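Local coordinates for protein lithostathine-1-alpha (Homo sapiens, PDB 1QDD) that might inhibit spontaneous calcium carbonate precipitation as a secreted C-type lectin-like protein, and may be associated with regeneration of pancreas and brain, at residues Arg22-Tyr27 with Val139-Asn144; Tyr26-Asp31 with Ser64-Ser69; Ser52-Ala57 with Trp89-Gly94. The protein carries 1 engineered substitution. All coordinates share one frame; numbering follows the deposited sequence. Where two conformers were deposited one is given.

Contact 1: residues Arg22-Tyr27 with Val139-Asn144; sequences RSYCYY and VCKFKN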
# COMPACT_ATOMS: atom_id res chain seq x y z
N ARG A 22 -14.39 -0.81 -2.15
CA ARG A 22 -14.65 0.02 -3.31
C ARG A 22 -14.03 -0.44 -4.62
O ARG A 22 -13.21 0.27 -5.22
CB ARG A 22 -14.17 1.46 -3.04
CG ARG A 22 -15.10 2.25 -2.15
CD ARG A 22 -15.02 3.75 -2.37
NE ARG A 22 -15.25 4.53 -1.18
CZ ARG A 22 -15.83 4.30 -0.03
NH1 ARG A 22 -16.37 3.14 0.33
NH2 ARG A 22 -15.87 5.27 0.89
N SER A 23 -14.39 -1.61 -5.10
CA SER A 23 -13.98 -2.14 -6.39
C SER A 23 -12.56 -2.68 -6.49
O SER A 23 -12.17 -3.20 -7.55
CB SER A 23 -14.25 -1.10 -7.49
OG SER A 23 -15.63 -0.74 -7.47
N TYR A 24 -11.77 -2.65 -5.42
CA TYR A 24 -10.42 -3.20 -5.41
C TYR A 24 -10.34 -4.27 -4.31
O TYR A 24 -11.17 -4.34 -3.40
CB TYR A 24 -9.39 -2.10 -5.16
CG TYR A 24 -9.12 -1.23 -6.38
CD1 TYR A 24 -9.97 -0.20 -6.73
CD2 TYR A 24 -8.00 -1.44 -7.15
CE1 TYR A 24 -9.74 0.56 -7.87
CE2 TYR A 24 -7.73 -0.68 -8.28
CZ TYR A 24 -8.62 0.32 -8.62
OH TYR A 24 -8.36 1.08 -9.75
N CYS A 25 -9.33 -5.13 -4.41
CA CYS A 25 -9.02 -6.18 -3.44
C CYS A 25 -7.66 -5.88 -2.81
O CYS A 25 -6.75 -5.39 -3.49
CB CYS A 25 -9.00 -7.56 -4.07
SG CYS A 25 -10.50 -8.04 -4.95
N TYR A 26 -7.57 -6.13 -1.51
CA TYR A 26 -6.38 -5.80 -0.73
C TYR A 26 -5.90 -6.95 0.15
O TYR A 26 -6.75 -7.72 0.63
CB TYR A 26 -6.74 -4.64 0.22
CG TYR A 26 -7.18 -3.33 -0.36
CD1 TYR A 26 -8.45 -3.19 -0.94
CD2 TYR A 26 -6.39 -2.18 -0.31
CE1 TYR A 26 -8.89 -2.00 -1.48
CE2 TYR A 26 -6.83 -0.98 -0.84
CZ TYR A 26 -8.07 -0.89 -1.41
OH TYR A 26 -8.56 0.29 -1.95
N TYR A 27 -4.60 -7.03 0.43
CA TYR A 27 -4.13 -8.04 1.39
C TYR A 27 -2.81 -7.60 2.01
O TYR A 27 -2.00 -6.90 1.40
CB TYR A 27 -3.96 -9.44 0.81
CG TYR A 27 -3.04 -9.55 -0.38
CD1 TYR A 27 -1.71 -9.88 -0.23
CD2 TYR A 27 -3.50 -9.31 -1.67
CE1 TYR A 27 -0.85 -9.97 -1.32
CE2 TYR A 27 -2.67 -9.41 -2.77
CZ TYR A 27 -1.35 -9.75 -2.59
OH TYR A 27 -0.51 -9.85 -3.68
N VAL A 139 1.45 -4.18 2.04
CA VAL A 139 0.06 -4.33 1.62
C VAL A 139 -0.01 -4.14 0.09
O VAL A 139 0.52 -3.16 -0.44
CB VAL A 139 -0.89 -3.32 2.28
CG1 VAL A 139 -2.32 -3.41 1.76
CG2 VAL A 139 -0.92 -3.48 3.80
N CYS A 140 -0.70 -5.04 -0.60
CA CYS A 140 -0.96 -4.96 -2.03
C CYS A 140 -2.43 -4.59 -2.32
O CYS A 140 -3.32 -4.87 -1.54
CB CYS A 140 -0.66 -6.28 -2.76
SG CYS A 140 0.99 -6.98 -2.63
N LYS A 141 -2.64 -3.96 -3.47
CA LYS A 141 -3.95 -3.54 -3.97
C LYS A 141 -4.08 -3.94 -5.45
O LYS A 141 -3.15 -3.67 -6.22
CB LYS A 141 -4.10 -2.02 -3.81
CG LYS A 141 -5.34 -1.34 -4.40
CD LYS A 141 -5.30 0.16 -4.18
CE LYS A 141 -6.45 0.92 -4.82
NZ LYS A 141 -6.32 2.39 -4.52
N PHE A 142 -5.18 -4.57 -5.84
CA PHE A 142 -5.37 -4.96 -7.24
C PHE A 142 -6.85 -4.83 -7.61
O PHE A 142 -7.75 -4.98 -6.80
CB PHE A 142 -4.83 -6.35 -7.53
CG PHE A 142 -5.51 -7.52 -6.90
CD1 PHE A 142 -6.56 -8.18 -7.52
CD2 PHE A 142 -5.08 -8.01 -5.67
CE1 PHE A 142 -7.17 -9.27 -6.94
CE2 PHE A 142 -5.68 -9.10 -5.08
CZ PHE A 142 -6.73 -9.74 -5.71
N LYS A 143 -7.06 -4.53 -8.91
CA LYS A 143 -8.42 -4.31 -9.39
C LYS A 143 -9.11 -5.66 -9.58
O LYS A 143 -8.63 -6.60 -10.19
CB LYS A 143 -8.56 -3.51 -10.68
CG LYS A 143 -9.97 -3.23 -11.15
CD LYS A 143 -10.82 -2.29 -10.32
CE LYS A 143 -12.30 -2.42 -10.69
NZ LYS A 143 -12.86 -3.72 -10.24
N ASN A 144 -10.24 -5.68 -8.92
CA ASN A 144 -11.32 -6.58 -9.04
C ASN A 144 -12.35 -6.67 -7.97
O ASN A 144 -12.25 -6.89 -6.77
CB ASN A 144 -11.03 -7.90 -9.77
CG ASN A 144 -12.00 -7.60 -10.95
OD1 ASN A 144 -12.23 -6.43 -11.28
ND2 ASN A 144 -12.56 -8.66 -11.48
O HOH W 1 -13.93 -5.35 -4.77
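The phenol ring of Tyr24 is held between two lysine chains. Lys141 CE lies over one face, with its NZ 4.8 Å from the Tyr24 ring centroid and 5° off the normal, a cation-pi contact. In the conformer described, Lys143 CD covers the opposite face, while Arg22 O sits at the ring edge. Along its extended chain Lys141 also lays CG over the Tyr26 ring, the two side by side and pointing the same way. The other sheet side carries Cys25, Tyr27, Cys140 and Phe142. Cys25 CB rests on the Phe142 face, 3.5 Å from Phe142 CZ, and Cys140 CB does likewise over Tyr27, whose edge receives Phe142 CE2.

Two antiparallel hydrogen-bonded pairs, Cys25 with Phe142 and Tyr27 with Cys140, join the strands; Cys25 N reaches Phe142 O at 2.9 Å. Lys143, bent at chi2 (68°) and chi4, swings NZ back to a lone pair of Ser23 O at 2.8 Å.

Strand 24-33, near the domain's start, pairs here with C-terminal strand 136-143, joining both ends of the C-type lectin fold. Each hydrogen-bonded pair contributes a disulfide cysteine, to Cys14 and Cys42; Glu58 hydrogen-bonds Tyr26 OH and salt-bridges Lys141 NZ, probably favouring the protonated lysine.

Contact 2: residues Tyr26-Asp31 with Ser64-Ser69; sequences YYFNED and SLIKES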
# COMPACT_ATOMS: atom_id res chain seq x y z
N TYR A 26 -7.57 -6.13 -1.51
CA TYR A 26 -6.38 -5.80 -0.73
C TYR A 26 -5.90 -6.95 0.15
O TYR A 26 -6.75 -7.72 0.63
CB TYR A 26 -6.74 -4.64 0.22
CG TYR A 26 -7.18 -3.33 -0.36
CD1 TYR A 26 -8.45 -3.19 -0.94
CD2 TYR A 26 -6.39 -2.18 -0.31
CE1 TYR A 26 -8.89 -2.00 -1.48
CE2 TYR A 26 -6.83 -0.98 -0.84
CZ TYR A 26 -8.07 -0.89 -1.41
OH TYR A 26 -8.56 0.29 -1.95
N TYR A 27 -4.60 -7.03 0.43
CA TYR A 27 -4.13 -8.04 1.39
C TYR A 27 -2.81 -7.60 2.01
O TYR A 27 -2.00 -6.90 1.40
CB TYR A 27 -3.96 -9.44 0.81
CG TYR A 27 -3.04 -9.55 -0.38
CD1 TYR A 27 -1.71 -9.88 -0.23
CD2 TYR A 27 -3.50 -9.31 -1.67
CE1 TYR A 27 -0.85 -9.97 -1.32
CE2 TYR A 27 -2.67 -9.41 -2.77
CZ TYR A 27 -1.35 -9.75 -2.59
OH TYR A 27 -0.51 -9.85 -3.68
N PHE A 28 -2.58 -8.02 3.25
CA PHE A 28 -1.36 -7.80 4.01
C PHE A 28 -0.47 -9.04 3.91
O PHE A 28 -0.96 -10.17 4.12
CB PHE A 28 -1.69 -7.50 5.48
CG PHE A 28 -0.50 -7.44 6.40
CD1 PHE A 28 -0.33 -8.42 7.37
CD2 PHE A 28 0.45 -6.44 6.31
CE1 PHE A 28 0.76 -8.39 8.24
CE2 PHE A 28 1.53 -6.41 7.16
CZ PHE A 28 1.69 -7.38 8.13
N ASN A 29 0.77 -8.92 3.52
CA ASN A 29 1.75 -10.01 3.42
C ASN A 29 2.85 -9.78 4.46
O ASN A 29 3.54 -8.76 4.41
CB ASN A 29 2.32 -10.05 2.00
CG ASN A 29 3.14 -11.26 1.65
OD1 ASN A 29 3.33 -11.65 0.47
ND2 ASN A 29 3.69 -11.92 2.64
N GLU A 30 3.03 -10.72 5.39
CA GLU A 30 4.02 -10.60 6.46
C GLU A 30 5.44 -10.94 6.06
O GLU A 30 6.38 -10.86 6.89
CB GLU A 30 3.56 -11.37 7.71
CG GLU A 30 4.05 -10.74 9.02
CD GLU A 30 3.45 -11.41 10.24
OE1 GLU A 30 3.70 -12.62 10.42
OE2 GLU A 30 2.75 -10.74 11.02
N ASP A 31 5.74 -11.21 4.81
CA ASP A 31 7.08 -11.41 4.29
C ASP A 31 7.88 -10.11 4.32
O ASP A 31 7.35 -9.09 3.85
CB ASP A 31 6.95 -11.86 2.84
CG ASP A 31 8.25 -12.24 2.18
OD1 ASP A 31 9.25 -12.50 2.87
OD2 ASP A 31 8.23 -12.27 0.93
N SER A 64 -7.10 -0.79 9.45
CA SER A 64 -7.93 -1.82 10.06
C SER A 64 -7.53 -3.20 9.59
O SER A 64 -7.46 -4.17 10.38
CB SER A 64 -9.41 -1.56 9.78
OG SER A 64 -9.84 -2.06 8.53
N LEU A 65 -7.23 -3.37 8.31
CA LEU A 65 -6.78 -4.61 7.72
C LEU A 65 -5.49 -5.10 8.36
O LEU A 65 -5.33 -6.29 8.69
CB LEU A 65 -6.59 -4.41 6.21
CG LEU A 65 -6.26 -5.66 5.40
CD1 LEU A 65 -7.43 -6.64 5.42
CD2 LEU A 65 -5.93 -5.31 3.96
N ILE A 66 -4.53 -4.21 8.57
CA ILE A 66 -3.26 -4.56 9.21
C ILE A 66 -3.52 -4.96 10.66
O ILE A 66 -3.00 -5.99 11.14
CB ILE A 66 -2.23 -3.43 9.09
CG1 ILE A 66 -1.87 -3.17 7.63
CG2 ILE A 66 -0.99 -3.80 9.90
CD1 ILE A 66 -1.20 -1.83 7.40
N LYS A 67 -4.28 -4.19 11.42
CA LYS A 67 -4.59 -4.50 12.81
C LYS A 67 -5.29 -5.84 12.95
O LYS A 67 -4.94 -6.65 13.84
CB LYS A 67 -5.42 -3.38 13.43
CG LYS A 67 -4.65 -2.13 13.82
CD LYS A 67 -5.38 -1.35 14.90
CE LYS A 67 -4.76 -1.59 16.26
NZ LYS A 67 -5.78 -1.76 17.32
N GLU A 68 -6.23 -6.17 12.09
CA GLU A 68 -6.97 -7.42 12.12
C GLU A 68 -6.13 -8.65 11.85
O GLU A 68 -6.49 -9.78 12.27
CB GLU A 68 -8.17 -7.33 11.15
CG GLU A 68 -9.28 -6.44 11.71
CD GLU A 68 -10.44 -6.23 10.77
OE1 GLU A 68 -10.53 -6.92 9.73
OE2 GLU A 68 -11.30 -5.38 11.08
N SER A 69 -4.97 -8.52 11.23
CA SER A 69 -4.05 -9.61 11.01
C SER A 69 -3.42 -10.11 12.30
O SER A 69 -2.88 -11.23 12.29
CB SER A 69 -2.92 -9.22 10.05
OG SER A 69 -1.94 -8.43 10.70
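Leu65 reaches the strand through a single methyl, CD2, which lies 3.9 Å from Tyr26 CB and also approaches the backbone N of Tyr27. Four residues on, Ser69 meets the Phe28 ring: its OG is 3.7 Å from Phe28 CE1, and its CB lies close to CD1 of the same ring. Ile66 completes this first shell more loosely, with CG1 4.2 Å from Phe28 CD2. Both Ser69 OG and Ile66 CG1 approach the ring obliquely, and the contact is one of van der Waals packing.

The next shell explains these positions. With CG opposite the backbone N (chi1 172°), Phe28 carries its ring out toward the helix. Ser69 has OG between its own N and carbonyl carbon, chi1 77°, which turns the hydroxyl back to donate to Ile66 O at 2.7 Å, in the carbonyl plane. The same Ile66 O also accepts from Ser69 N at 3.2 Å, while Ser69 OG in turn receives Thr71 N. Further out, Ser137 and Thr71 touch Phe28, and Asn19 touches Leu65.

In fold terms, the C-terminal part of helix 56-68 rests against strand 24-33 of the lectin-like domain, the short segments inclined at 44° with their axes 8.5 Å apart at closest approach. The hydroxyl beside the aromatic ring has its polar needs met by backbone groups of its own side of the contact, so that toward Phe28 it can act as packing surface. Between Tyr26-Asp31 and Ser64-Ser69 the attachment rests on shape and apolar burial, whereas Glu58, earlier in the helix, adds a polar link to Tyr26 OH.

Contact 3: residues Ser52-Ala57 with Trp89-Gly94; sequences SVLTQA and WHWSSG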
# COMPACT_ATOMS: atom_id res chain seq x y z
N SER A 52 -1.83 2.15 -2.88
CA SER A 52 -1.91 3.60 -3.02
C SER A 52 -3.07 4.07 -2.13
O SER A 52 -4.16 3.50 -2.22
CB SER A 52 -2.19 4.08 -4.43
OG SER A 52 -1.21 3.69 -5.36
N VAL A 53 -2.84 5.01 -1.24
CA VAL A 53 -3.84 5.51 -0.28
C VAL A 53 -4.31 6.87 -0.77
O VAL A 53 -3.56 7.85 -0.65
CB VAL A 53 -3.26 5.57 1.14
CG1 VAL A 53 -4.32 5.98 2.15
CG2 VAL A 53 -2.63 4.24 1.55
N LEU A 54 -5.50 6.89 -1.35
CA LEU A 54 -5.97 8.09 -2.04
C LEU A 54 -7.00 8.90 -1.34
O LEU A 54 -7.30 10.03 -1.79
CB LEU A 54 -6.47 7.64 -3.44
CG LEU A 54 -5.45 6.78 -4.21
CD1 LEU A 54 -5.99 6.30 -5.54
CD2 LEU A 54 -4.15 7.54 -4.42
N THR A 55 -7.56 8.44 -0.24
CA THR A 55 -8.55 9.17 0.56
C THR A 55 -8.32 8.82 2.04
O THR A 55 -7.72 7.75 2.33
CB THR A 55 -10.01 8.83 0.23
OG1 THR A 55 -10.23 7.44 0.54
CG2 THR A 55 -10.42 9.10 -1.21
N GLN A 56 -8.86 9.60 2.95
CA GLN A 56 -8.79 9.29 4.37
C GLN A 56 -9.50 7.98 4.66
O GLN A 56 -9.00 7.16 5.47
CB GLN A 56 -9.42 10.43 5.18
CG GLN A 56 -9.15 10.38 6.68
CD GLN A 56 -9.78 11.60 7.34
OE1 GLN A 56 -10.62 11.50 8.22
NE2 GLN A 56 -9.46 12.79 6.83
N ALA A 57 -10.64 7.72 4.05
CA ALA A 57 -11.39 6.48 4.26
C ALA A 57 -10.62 5.25 3.79
O ALA A 57 -10.66 4.21 4.48
CB ALA A 57 -12.76 6.57 3.59
N TRP A 89 7.08 13.22 -4.59
CA TRP A 89 6.56 11.89 -4.28
C TRP A 89 5.61 11.35 -5.32
O TRP A 89 4.79 12.07 -5.92
CB TRP A 89 5.86 11.92 -2.90
CG TRP A 89 6.76 12.38 -1.81
CD1 TRP A 89 6.92 13.66 -1.36
CD2 TRP A 89 7.69 11.58 -1.07
NE1 TRP A 89 7.89 13.70 -0.39
CE2 TRP A 89 8.40 12.44 -0.20
CE3 TRP A 89 8.03 10.23 -1.07
CZ2 TRP A 89 9.38 11.98 0.67
CZ3 TRP A 89 9.01 9.76 -0.21
CH2 TRP A 89 9.67 10.65 0.65
N HIS A 90 5.71 10.06 -5.63
CA HIS A 90 4.85 9.39 -6.58
C HIS A 90 4.38 8.03 -6.07
O HIS A 90 5.11 7.33 -5.35
CB HIS A 90 5.58 9.08 -7.91
CG HIS A 90 5.98 10.30 -8.68
ND1 HIS A 90 5.19 10.85 -9.67
CD2 HIS A 90 7.08 11.08 -8.58
CE1 HIS A 90 5.81 11.93 -10.15
NE2 HIS A 90 6.94 12.09 -9.51
N TRP A 91 3.20 7.60 -6.46
CA TRP A 91 2.67 6.27 -6.17
C TRP A 91 3.18 5.33 -7.26
O TRP A 91 3.16 5.67 -8.46
CB TRP A 91 1.14 6.21 -6.18
CG TRP A 91 0.50 6.90 -5.01
CD1 TRP A 91 -0.21 8.07 -5.05
CD2 TRP A 91 0.53 6.53 -3.63
NE1 TRP A 91 -0.62 8.44 -3.79
CE2 TRP A 91 -0.18 7.49 -2.89
CE3 TRP A 91 1.08 5.44 -2.95
CZ2 TRP A 91 -0.30 7.44 -1.51
CZ3 TRP A 91 0.96 5.38 -1.57
CH2 TRP A 91 0.27 6.37 -0.87
N SER A 92 3.60 4.11 -6.93
CA SER A 92 4.08 3.13 -7.90
C SER A 92 3.00 2.79 -8.91
O SER A 92 3.34 2.44 -10.06
CB SER A 92 4.63 1.89 -7.22
OG SER A 92 3.64 1.17 -6.53
N SER A 93 1.72 2.86 -8.58
CA SER A 93 0.65 2.58 -9.52
C SER A 93 0.43 3.70 -10.53
O SER A 93 -0.34 3.48 -11.49
CB SER A 93 -0.68 2.39 -8.78
OG SER A 93 -1.09 3.61 -8.18
N GLY A 94 0.97 4.89 -10.33
CA GLY A 94 0.76 6.00 -11.25
C GLY A 94 -0.36 6.93 -10.84
O GLY A 94 -0.60 7.95 -11.51
O HOH W 2 1.26 2.45 -5.53
O HOH W 3 -2.42 10.06 -2.09
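The approach to helix 56-68 in this C-type lectin domain runs across the indole of Trp91, which belongs to the small antiparallel pair of strands 80-81 and 90-91. Backbone atoms of Ser52 and Val53 lie over one face of the indole. Ser52 CA stands 3.7 Å from the centroid of the six-membered ring of Trp91 and 20° off the normal, a CH-pi contact. Val53 N lies over the same face, 3.4 Å from Trp91 CH2. Leu54 approaches the pyrrole end obliquely with CD2, 3.7 Å from Trp91 NE1, the two side chains sliding past each other in opposite directions.

The N-H of the indole is used at the ring edge: NE1 donates to a water lying in the ring plane, and that water donates to Val53 O, so one solvent molecule ties the tryptophan to the main chain above it.

Structurally, the contact joins the loop leading into helix 56-68 to strand 90-91 and the turn after it. Thr55 occupies the N-cap position, its OG1 accepting from Glu58 N, and on the other side Trp91 to Gly94 form a type I beta turn, closed by Gly94 N to Trp91 O at 3.0 Å.

The turn is also fastened through hydroxyls. In the conformer modelled, Ser52 OG, chi1 -59°, points past Trp91 CB to Ser93 OG, a 2.8 Å hydrogen bond in which either could be the donor. A second water joins this Ser52 OG to Ser92 OG and accepts from Ser93 N at 3.1 Å. Ser92 OG is bonded as well to Asp39, and Ser93 OG to Ser95.

How the contacts relate
Contact 3 is the buried one of the three, whereas contacts 1 and 2 each run from buried residues to exposed ones. Contacts 1 and 2 both use strand 24-33, sharing Tyr26 and Tyr27, and they touch where Val139 CG2 packs on Ile66 and Phe28. Contact 2 uses the C-terminal part of helix 56-68 and contact 3 the loop leading into its start, their centres about 17 Å apart. Contact 1 meets contact 3 where Lys141 NZ approaches Ser52 O. Chemistry follows place: contact 1 uses main-chain bonds and CH-pi and cation-pi contacts of lysines with tyrosine rings, contact 2 relies on apolar fit, and contact 3 combines packing on a buried indole with hydroxyls and water at the turn.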